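Local coordinates for protein rusticyanin (PDB 2CAK) that carries electrons from cytochrome c552 to the A-type oxidase in an iron-oxidising respiratory chain, using one bound copper ion, at residues H84-T89 with Y133-Q138; N60-I65 with F148-V153; A9-V14 with G117-T122. All blocks are in the same frame, centred on the assembly; numbering follows the deposited sequence.

Contacts 1 and 2 belong to one mixed sheet, in which strands 131-136 and 148-153 are neighbours; their centres lie about 11 Å apart. Two polar links join them, Tyr-133 O to Ile-151 N at 2.8 Å and Tyr-135 OH to Pro-61 O at 2.7 Å, both probable hydrogen bonds. Contact 1 holds two copper ligands, whereas in contact 2 the side chain of Asn-60 comes to about 10 Å from the ion. Contact 3 belongs to the other sheet, its centre about 21 Å from that of contact 1 and 24 Å from that of contact 2. Even so, the Phe-119 side chain lies about 10 Å from that of the copper ligand His-84.

Contact 1 (H84-T89 with Y133-Q138); sequences HSFDIT and YYYVCQ. With CU1 (copper (I) ion), chain B.
Tyr-133 begins the pairing by resting its CB 3.8 Å from Ile-88 CG2, while its hydroxyl bonds to the carbonyl of Thr-129. Tyr-134 follows as the antiparallel hydrogen-bonded partner of Thr-89, with a backbone bond in each direction, and its ring leads away toward Pro-93 and Tyr-95. Tyr-135 takes the non-hydrogen-bonded place opposite Ile-88, yet its side chain meets Phe-86. Tyr-135 CB sits over the Phe-86 face, 4.1 Å from the ring centroid. With CG between backbone N and carbonyl carbon (chi1 56°), the tyrosine ring is brought alongside that of Phe-86. The planes are 16° apart but so far slid that overlap is slight; Phe-86 CE1 and Tyr-135 CD2 approach to 3.6 Å. Val-136 and Asp-87 again exchange two backbone bonds.

At Cys-137 the strand has ended. Cys-137 SG binds copper at 2.2 Å and also accepts Ser-85 N at 3.5 Å, a nearly straight bond (168°) that probably helps to hold the sulfur in place. His-84 ND1 binds the same ion at 2.1 Å, its ring turned edge-on to SG. Gln-138 N then donates to Ser-85 OG at 3.0 Å, and that hydroxyl donates to Asp-87 OD2 at 2.7 Å. An alanine in place of Ser-85 removes this relay, which would probably leave the backbone N-H of Gln-138 and the buried Asp-87 carboxylate without this partner. Histidine and cysteine from two adjoining chain segments, completed by His-142 and Met-147, form the type 1 copper site of the cupredoxin fold.

Contact 2 (N60-I65 with F148-V153); sequences NPTLDI and FGKIIV. Unlike the reference sequence in segment 60-65: Asp-64 (reference Glu). Unlike the reference sequence in segment 148-153: Ile-152 (reference Val).
Thr-62 and Lys-150 lie side by side and point the same way, at the start of a parallel strand pair. Followed outward, the threonine first brings Thr-62 CB to 4.0 Å from Lys-150 O. Its branches then part: OG1 is anti to the carbonyl carbon (chi1 -63°) and reaches a water at 3.0 Å. The same water donates to Asn-60 O and accepts from Lys-150 N, so it bridges the strands just before their direct backbone bonding begins. Both branches lie against the lysine chain, Thr-62 OG1 and CG2 each being 3.9 Å from Lys-150 CE, and OG1 is also near the lysine CB. Thr-62 CG2 lies over toward Lys-150 O as well, at 3.8 Å, and more loosely near Ile-152 CD1, where the threonine ends.

Beyond this point the ladder is regular, with short-segment axes only 17° from parallel. Leu-63 uses both its polar backbone atoms on this strand: its N donates to Lys-150 O at 2.9 Å, and its O accepts Ile-152 N at 2.8 Å, nearly in line with the carbonyl (172°). Ile-65 N then bonds to Ile-152 O. One face carries Leu-63, Ile-65, Ile-151 and Val-153, all buried; there Ile-65 CD1 meets Ile-151 CG2 at 3.7 Å, the two chains running at a slant to each other. The other face is partly exposed, and on it Asp-64 lies alongside Ile-152, OD1 being 3.9 Å from CB of the isoleucine.

The pair occupies the middle of a mixed sheet. Strand 29-31 flanks 62-65 through backbone bonds from Thr-62 and Asp-64 to Val-30, and strand 131-136 flanks 148-153, with Tyr-135 packing on Ile-151 and Tyr-133 on Val-153.

Contact 3 (A9-V14 with G117-T122); sequences ATLPQV and GKFGYT
Ala-9 and Phe-119 make the close part of this contact, an antiparallel hydrogen-bonded pair. Ala-9 N donates to Phe-119 O at 2.9 Å, and Phe-119 N returns a bond to Ala-9 O at 2.8 Å, in the carbonyl plane. That same Ala-9 O stands at the edge of the Phe-119 ring, 3.6 Å from CD1. Ala-9 CB lies 3.8 Å from Tyr-121 CE1. Tyr-121 has CG between its backbone N and carbonyl carbon (chi1 72°), which brings its ring beside this methyl. Val-14, buried, adds CG2 at 4.0 Å from Phe-119 CD1, and the two side chains cross at about a right angle.

Strand 7-9 is thereby added as an outermost strand to the six-stranded sheet, next to 119-126, and the chain passes directly from it into helix 11-18. Thr-10 is the N-cap of that helix. Gln-13 OE1 reaches back to accept Thr-10 N at 3.0 Å, one half of a capping box, while the bond from Thr-10 OG1 to the same oxygen is weak. Val-14 N to Thr-10 O supplies the first helical turn with a backbone bond.

Toward solvent the fit is looser. Exposed Leu-11 approaches the Phe-119 ring only with CD1, 4.3 Å from CE1. Thr-10 CG2 grazes Lys-118 CD at 4.2 Å, after which the lysine, bent at chi3 (-65°), carries its amino end away from segment 9-14.

Contact 1 (H84-T89 with Y133-Q138)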
loop_
_atom_site.group_PDB
_atom_site.type_symbol
_atom_site.label_atom_id
_atom_site.label_comp_id
_atom_site.label_asym_id
_atom_site.label_seq_id
_atom_site.Cartn_x
_atom_site.Cartn_y
_atom_site.Cartn_z
ATOM N N HIS A 84 -9.968 3.361 -2.785
ATOM C CA HIS A 84 -8.561 3.729 -2.874
ATOM C C HIS A 84 -7.772 2.719 -3.675
ATOM O O HIS A 84 -8.111 1.533 -3.753
ATOM C CB HIS A 84 -8.002 3.763 -1.441
ATOM C CG HIS A 84 -8.629 4.733 -0.506
ATOM N ND1 HIS A 84 -8.396 6.092 -0.495
ATOM C CD2 HIS A 84 -9.478 4.472 0.526
ATOM C CE1 HIS A 84 -9.089 6.596 0.508
ATOM N NE2 HIS A 84 -9.786 5.646 1.158
ATOM N N SER A 85 -6.666 3.182 -4.230
ATOM C CA SER A 85 -5.733 2.300 -4.934
ATOM C C SER A 85 -4.377 2.295 -4.232
ATOM O O SER A 85 -4.110 3.111 -3.347
ATOM C CB SER A 85 -5.529 2.709 -6.399
ATOM O OG SER A 85 -4.804 3.917 -6.538
ATOM N N PHE A 86 -3.497 1.393 -4.614
ATOM C CA PHE A 86 -2.127 1.288 -4.122
ATOM C C PHE A 86 -1.227 1.090 -5.347
ATOM O O PHE A 86 -1.219 0.014 -5.943
ATOM C CB PHE A 86 -1.990 0.123 -3.139
ATOM C CG PHE A 86 -0.631 -0.011 -2.485
ATOM C CD1 PHE A 86 -0.426 0.469 -1.188
ATOM C CD2 PHE A 86 0.447 -0.589 -3.092
ATOM C CE1 PHE A 86 0.800 0.369 -0.585
ATOM C CE2 PHE A 86 1.662 -0.654 -2.459
ATOM C CZ PHE A 86 1.883 -0.209 -1.203
ATOM N N ASP A 87 -0.494 2.114 -5.724
ATOM C CA ASP A 87 0.303 2.097 -6.943
ATOM C C ASP A 87 1.731 2.551 -6.641
ATOM O O ASP A 87 1.937 3.563 -5.944
ATOM C CB ASP A 87 -0.315 3.033 -7.999
ATOM C CG ASP A 87 -1.682 2.503 -8.390
ATOM O OD1 ASP A 87 -1.733 1.383 -8.956
ATOM O OD2 ASP A 87 -2.682 3.134 -8.092
ATOM N N ILE A 88 2.713 1.858 -7.210
ATOM C CA ILE A 88 4.133 2.188 -6.990
ATOM C C ILE A 88 4.681 2.895 -8.223
ATOM O O ILE A 88 4.520 2.416 -9.360
ATOM C CB ILE A 88 4.921 0.919 -6.649
ATOM C CG1 ILE A 88 4.353 0.198 -5.421
ATOM C CG2 ILE A 88 6.391 1.232 -6.478
ATOM C CD1 ILE A 88 4.893 -1.213 -5.195
ATOM N N THR A 89 5.320 4.036 -8.003
ATOM C CA THR A 89 5.900 4.869 -9.036
ATOM C C THR A 89 7.287 5.349 -8.652
ATOM O O THR A 89 7.608 5.295 -7.462
ATOM C CB THR A 89 4.962 6.056 -9.300
ATOM O OG1 THR A 89 5.466 6.915 -10.325
ATOM C CG2 THR A 89 4.747 6.886 -8.031
ATOM N N TYR A 133 11.345 4.567 -4.598
ATOM C CA TYR A 133 9.986 4.499 -5.129
ATOM C C TYR A 133 9.030 5.171 -4.140
ATOM O O TYR A 133 9.380 5.440 -2.975
ATOM C CB TYR A 133 9.566 3.053 -5.394
ATOM C CG TYR A 133 10.501 2.224 -6.250
ATOM C CD1 TYR A 133 11.687 1.701 -5.745
ATOM C CD2 TYR A 133 10.199 1.921 -7.576
ATOM C CE1 TYR A 133 12.519 0.951 -6.541
ATOM C CE2 TYR A 133 11.027 1.154 -8.373
ATOM C CZ TYR A 133 12.202 0.656 -7.847
ATOM O OH TYR A 133 13.003 -0.098 -8.665
ATOM N N TYR A 134 7.805 5.408 -4.604
ATOM C CA TYR A 134 6.745 5.913 -3.768
ATOM C C TYR A 134 5.486 5.063 -3.996
ATOM O O TYR A 134 5.253 4.654 -5.128
ATOM C CB TYR A 134 6.415 7.378 -4.099
ATOM C CG TYR A 134 7.585 8.267 -3.710
ATOM C CD1 TYR A 134 7.670 8.870 -2.457
ATOM C CD2 TYR A 134 8.656 8.466 -4.594
ATOM C CE1 TYR A 134 8.758 9.654 -2.137
ATOM C CE2 TYR A 134 9.740 9.222 -4.239
ATOM C CZ TYR A 134 9.789 9.832 -3.019
ATOM O OH TYR A 134 10.898 10.591 -2.675
ATOM N N TYR A 135 4.725 4.834 -2.945
ATOM C CA TYR A 135 3.407 4.214 -3.070
ATOM C C TYR A 135 2.367 5.331 -2.874
ATOM O O TYR A 135 2.500 6.137 -1.962
ATOM C CB TYR A 135 3.198 3.041 -2.104
ATOM C CG TYR A 135 3.391 3.273 -0.619
ATOM C CD1 TYR A 135 4.642 3.235 -0.013
ATOM C CD2 TYR A 135 2.313 3.540 0.199
ATOM C CE1 TYR A 135 4.814 3.456 1.337
ATOM C CE2 TYR A 135 2.472 3.736 1.557
ATOM C CZ TYR A 135 3.711 3.697 2.116
ATOM O OH TYR A 135 3.843 3.923 3.480
ATOM N N VAL A 136 1.370 5.359 -3.778
ATOM C CA VAL A 136 0.416 6.440 -3.870
ATOM C C VAL A 136 -0.970 5.888 -4.100
ATOM O O VAL A 136 -1.128 4.804 -4.672
ATOM C CB VAL A 136 0.787 7.482 -4.959
ATOM C CG1 VAL A 136 2.230 7.920 -4.888
ATOM C CG2 VAL A 136 0.486 6.975 -6.367
ATOM N N CYS A 137 -1.986 6.639 -3.750
ATOM C CA CYS A 137 -3.352 6.435 -4.167
ATOM C C CYS A 137 -3.665 7.379 -5.359
ATOM O O CYS A 137 -3.229 8.543 -5.326
ATOM C CB CYS A 137 -4.332 6.716 -3.046
ATOM S SG CYS A 137 -6.089 6.544 -3.516
ATOM N N GLN A 138 -4.402 6.846 -6.343
ATOM C CA GLN A 138 -4.743 7.636 -7.528
ATOM C C GLN A 138 -6.072 8.376 -7.453
ATOM O O GLN A 138 -6.391 9.103 -8.409
ATOM C CB GLN A 138 -4.743 6.752 -8.797
ATOM C CG GLN A 138 -3.352 6.310 -9.187
ATOM C CD GLN A 138 -3.423 5.738 -10.608
ATOM O OE1 GLN A 138 -3.700 4.592 -10.963
ATOM N NE2 GLN A 138 -3.247 6.721 -11.461
HETATM CU CU CU1 B . -7.247 7.258 -1.744
#

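Contact 2 (N60-I65 with F148-V153)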
loop_
_atom_site.group_PDB
_atom_site.type_symbol
_atom_site.label_atom_id
_atom_site.label_comp_id
_atom_site.label_asym_id
_atom_site.label_seq_id
_atom_site.Cartn_x
_atom_site.Cartn_y
_atom_site.Cartn_z
ATOM N N ASN A 60 1.650 5.910 6.845
ATOM C CA ASN A 60 2.541 6.239 5.710
ATOM C C ASN A 60 4.005 6.031 6.003
ATOM O O ASN A 60 4.854 6.889 5.700
ATOM C CB ASN A 60 2.300 7.638 5.207
ATOM C CG ASN A 60 0.879 7.919 4.784
ATOM O OD1 ASN A 60 0.200 7.064 4.250
ATOM N ND2 ASN A 60 0.445 9.150 4.995
ATOM N N PRO A 61 4.450 4.884 6.512
ATOM C CA PRO A 61 5.869 4.676 6.857
ATOM C C PRO A 61 6.745 4.493 5.628
ATOM O O PRO A 61 6.316 4.090 4.557
ATOM C CB PRO A 61 5.851 3.405 7.694
ATOM C CG PRO A 61 4.684 2.637 7.139
ATOM C CD PRO A 61 3.665 3.681 6.842
ATOM N N THR A 62 8.021 4.834 5.802
ATOM C CA THR A 62 9.026 4.494 4.823
ATOM C C THR A 62 9.327 2.995 4.901
ATOM O O THR A 62 9.564 2.507 6.019
ATOM C CB THR A 62 10.289 5.334 5.046
ATOM O OG1 THR A 62 9.947 6.703 4.844
ATOM C CG2 THR A 62 11.392 4.988 4.043
ATOM N N LEU A 63 9.296 2.325 3.775
ATOM C CA LEU A 63 9.572 0.869 3.745
ATOM C C LEU A 63 11.010 0.675 3.255
ATOM O O LEU A 63 11.365 1.205 2.184
ATOM C CB LEU A 63 8.584 0.151 2.825
ATOM C CG LEU A 63 7.107 0.489 3.035
ATOM C CD1 LEU A 63 6.268 -0.402 2.116
ATOM C CD2 LEU A 63 6.650 0.286 4.464
ATOM N N ASP A 64 11.808 -0.085 3.964
ATOM C CA ASP A 64 13.182 -0.390 3.567
ATOM C C ASP A 64 13.202 -1.874 3.151
ATOM O O ASP A 64 12.957 -2.750 3.995
ATOM C CB ASP A 64 14.127 -0.093 4.703
ATOM C CG ASP A 64 14.523 1.345 4.894
ATOM O OD1 ASP A 64 13.917 2.335 4.420
ATOM O OD2 ASP A 64 15.561 1.586 5.568
ATOM N N ILE A 65 13.508 -2.136 1.897
ATOM C CA ILE A 65 13.419 -3.468 1.273
ATOM C C ILE A 65 14.803 -3.889 0.797
ATOM O O ILE A 65 15.533 -3.087 0.203
ATOM C CB ILE A 65 12.383 -3.442 0.097
ATOM C CG1 ILE A 65 10.940 -3.173 0.636
ATOM C CG2 ILE A 65 12.427 -4.714 -0.723
ATOM C CD1 ILE A 65 9.763 -3.017 -0.206
ATOM N N PHE A 148 0.446 8.915 0.590
ATOM C CA PHE A 148 1.610 8.351 -0.093
ATOM C C PHE A 148 2.658 8.067 0.990
ATOM O O PHE A 148 2.675 8.663 2.070
ATOM C CB PHE A 148 2.178 9.287 -1.166
ATOM C CG PHE A 148 2.832 10.541 -0.654
ATOM C CD1 PHE A 148 2.085 11.692 -0.462
ATOM C CD2 PHE A 148 4.178 10.609 -0.355
ATOM C CE1 PHE A 148 2.678 12.853 0.024
ATOM C CE2 PHE A 148 4.793 11.732 0.139
ATOM C CZ PHE A 148 4.038 12.876 0.319
ATOM N N GLY A 149 3.618 7.206 0.598
ATOM C CA GLY A 149 4.801 6.973 1.350
ATOM C C GLY A 149 5.973 6.588 0.493
ATOM O O GLY A 149 5.813 6.402 -0.715
ATOM N N LYS A 150 7.144 6.442 1.094
ATOM C CA LYS A 150 8.387 6.173 0.354
ATOM C C LYS A 150 8.834 4.732 0.532
ATOM O O LYS A 150 8.620 4.142 1.600
ATOM C CB LYS A 150 9.442 7.150 0.896
ATOM C CG LYS A 150 10.738 7.186 0.136
ATOM C CD LYS A 150 11.648 8.303 0.609
ATOM C CE LYS A 150 12.219 8.174 1.970
ATOM N NZ LYS A 150 13.205 9.347 2.035
ATOM N N ILE A 151 9.495 4.184 -0.455
ATOM C CA ILE A 151 10.127 2.865 -0.438
ATOM C C ILE A 151 11.573 3.007 -0.880
ATOM O O ILE A 151 11.853 3.609 -1.932
ATOM C CB ILE A 151 9.405 1.893 -1.391
ATOM C CG1 ILE A 151 7.920 1.848 -1.099
ATOM C CG2 ILE A 151 10.063 0.540 -1.327
ATOM C CD1 ILE A 151 7.162 1.058 -2.140
ATOM N N ILE A 152 12.474 2.506 -0.049
ATOM C CA ILE A 152 13.912 2.469 -0.425
ATOM C C ILE A 152 14.306 1.010 -0.623
ATOM O O ILE A 152 14.149 0.197 0.271
ATOM C CB ILE A 152 14.757 3.133 0.658
ATOM C CG1 ILE A 152 14.379 4.587 0.925
ATOM C CG2 ILE A 152 16.269 2.998 0.338
ATOM C CD1 ILE A 152 15.064 5.283 2.031
ATOM N N VAL A 153 14.746 0.691 -1.846
ATOM C CA VAL A 153 15.225 -0.660 -2.166
ATOM C C VAL A 153 16.741 -0.604 -2.300
ATOM O O VAL A 153 17.287 0.154 -3.088
ATOM C CB VAL A 153 14.596 -1.178 -3.449
ATOM C CG1 VAL A 153 15.194 -2.579 -3.789
ATOM C CG2 VAL A 153 13.057 -1.166 -3.389
HETATM O O HOH W 1 7.197 7.450 3.946
#

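Contact 3 (A9-V14 with G117-T122)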
loop_
_atom_site.group_PDB
_atom_site.type_symbol
_atom_site.label_atom_id
_atom_site.label_comp_id
_atom_site.label_asym_id
_atom_site.label_seq_id
_atom_site.Cartn_x
_atom_site.Cartn_y
_atom_site.Cartn_z
ATOM N N ALA A 9 -13.052 -10.000 2.397
ATOM C CA ALA A 9 -12.684 -10.530 3.692
ATOM C C ALA A 9 -13.595 -9.931 4.770
ATOM O O ALA A 9 -13.969 -8.760 4.662
ATOM C CB ALA A 9 -11.250 -10.149 4.048
ATOM N N THR A 10 -13.917 -10.717 5.802
ATOM C CA THR A 10 -14.609 -10.215 6.960
ATOM C C THR A 10 -13.610 -9.511 7.857
ATOM O O THR A 10 -12.384 -9.633 7.687
ATOM C CB THR A 10 -15.236 -11.363 7.788
ATOM O OG1 THR A 10 -14.184 -12.200 8.208
ATOM C CG2 THR A 10 -16.166 -12.192 6.944
ATOM N N LEU A 11 -14.093 -8.776 8.876
ATOM C CA LEU A 11 -13.185 -8.038 9.753
ATOM C C LEU A 11 -12.237 -8.994 10.455
ATOM O O LEU A 11 -11.054 -8.627 10.536
ATOM C CB LEU A 11 -14.009 -7.187 10.747
ATOM C CG LEU A 11 -13.178 -6.249 11.619
ATOM C CD1 LEU A 11 -12.263 -5.378 10.750
ATOM C CD2 LEU A 11 -14.070 -5.379 12.491
ATOM N N PRO A 12 -12.595 -10.126 11.040
ATOM C CA PRO A 12 -11.521 -10.935 11.679
ATOM C C PRO A 12 -10.461 -11.416 10.703
ATOM O O PRO A 12 -9.282 -11.607 11.060
ATOM C CB PRO A 12 -12.318 -12.095 12.326
ATOM C CG PRO A 12 -13.745 -11.758 12.230
ATOM C CD PRO A 12 -13.963 -10.644 11.284
ATOM N N GLN A 13 -10.834 -11.653 9.447
ATOM C CA GLN A 13 -9.865 -12.026 8.424
ATOM C C GLN A 13 -8.947 -10.862 8.107
ATOM O O GLN A 13 -7.732 -11.057 7.899
ATOM C CB GLN A 13 -10.552 -12.521 7.144
ATOM C CG GLN A 13 -11.276 -13.854 7.316
ATOM C CD GLN A 13 -12.083 -14.183 6.090
ATOM O OE1 GLN A 13 -12.677 -13.366 5.412
ATOM N NE2 GLN A 13 -12.124 -15.483 5.767
ATOM N N VAL A 14 -9.482 -9.624 8.048
ATOM C CA VAL A 14 -8.631 -8.449 7.865
ATOM C C VAL A 14 -7.616 -8.344 8.971
ATOM O O VAL A 14 -6.421 -8.109 8.728
ATOM C CB VAL A 14 -9.470 -7.147 7.757
ATOM C CG1 VAL A 14 -8.639 -5.895 7.837
ATOM C CG2 VAL A 14 -10.291 -7.116 6.444
ATOM N N GLY A 117 -20.695 -6.073 4.935
ATOM C CA GLY A 117 -19.872 -6.392 6.084
ATOM C C GLY A 117 -18.530 -6.976 5.745
ATOM O O GLY A 117 -17.843 -7.618 6.544
ATOM N N LYS A 118 -18.098 -6.758 4.515
ATOM C CA LYS A 118 -16.798 -7.235 4.047
ATOM C C LYS A 118 -15.990 -6.143 3.356
ATOM O O LYS A 118 -16.498 -5.056 3.063
ATOM C CB LYS A 118 -17.032 -8.414 3.104
ATOM C CG LYS A 118 -17.602 -9.604 3.901
ATOM C CD LYS A 118 -17.522 -10.920 3.186
ATOM C CE LYS A 118 -18.381 -10.922 1.952
ATOM N NZ LYS A 118 -18.589 -12.381 1.577
ATOM N N PHE A 119 -14.712 -6.449 3.183
ATOM C CA PHE A 119 -13.695 -5.540 2.704
ATOM C C PHE A 119 -12.911 -6.149 1.551
ATOM O O PHE A 119 -12.502 -7.310 1.628
ATOM C CB PHE A 119 -12.706 -5.205 3.830
ATOM C CG PHE A 119 -13.423 -4.634 5.036
ATOM C CD1 PHE A 119 -13.876 -5.435 6.068
ATOM C CD2 PHE A 119 -13.633 -3.288 5.158
ATOM C CE1 PHE A 119 -14.518 -4.856 7.130
ATOM C CE2 PHE A 119 -14.298 -2.689 6.206
ATOM C CZ PHE A 119 -14.748 -3.505 7.214
ATOM N N GLY A 120 -12.658 -5.337 0.535
ATOM C CA GLY A 120 -11.899 -5.855 -0.612
ATOM C C GLY A 120 -10.395 -5.859 -0.381
ATOM O O GLY A 120 -9.842 -4.950 0.256
ATOM N N TYR A 121 -9.735 -6.875 -0.913
ATOM C CA TYR A 121 -8.287 -6.976 -0.824
ATOM C C TYR A 121 -7.763 -7.672 -2.086
ATOM O O TYR A 121 -8.457 -8.372 -2.787
ATOM C CB TYR A 121 -7.800 -7.678 0.430
ATOM C CG TYR A 121 -8.019 -9.168 0.474
ATOM C CD1 TYR A 121 -9.261 -9.714 0.811
ATOM C CD2 TYR A 121 -6.973 -10.016 0.159
ATOM C CE1 TYR A 121 -9.444 -11.079 0.853
ATOM C CE2 TYR A 121 -7.185 -11.396 0.211
ATOM C CZ TYR A 121 -8.389 -11.932 0.544
ATOM O OH TYR A 121 -8.576 -13.300 0.554
ATOM N N THR A 122 -6.449 -7.510 -2.305
ATOM C CA THR A 122 -5.748 -8.155 -3.381
ATOM C C THR A 122 -4.284 -8.381 -3.001
ATOM O O THR A 122 -3.761 -7.775 -2.057
ATOM C CB THR A 122 -5.874 -7.313 -4.673
ATOM O OG1 THR A 122 -5.452 -8.146 -5.787
ATOM C CG2 THR A 122 -5.080 -6.052 -4.619
#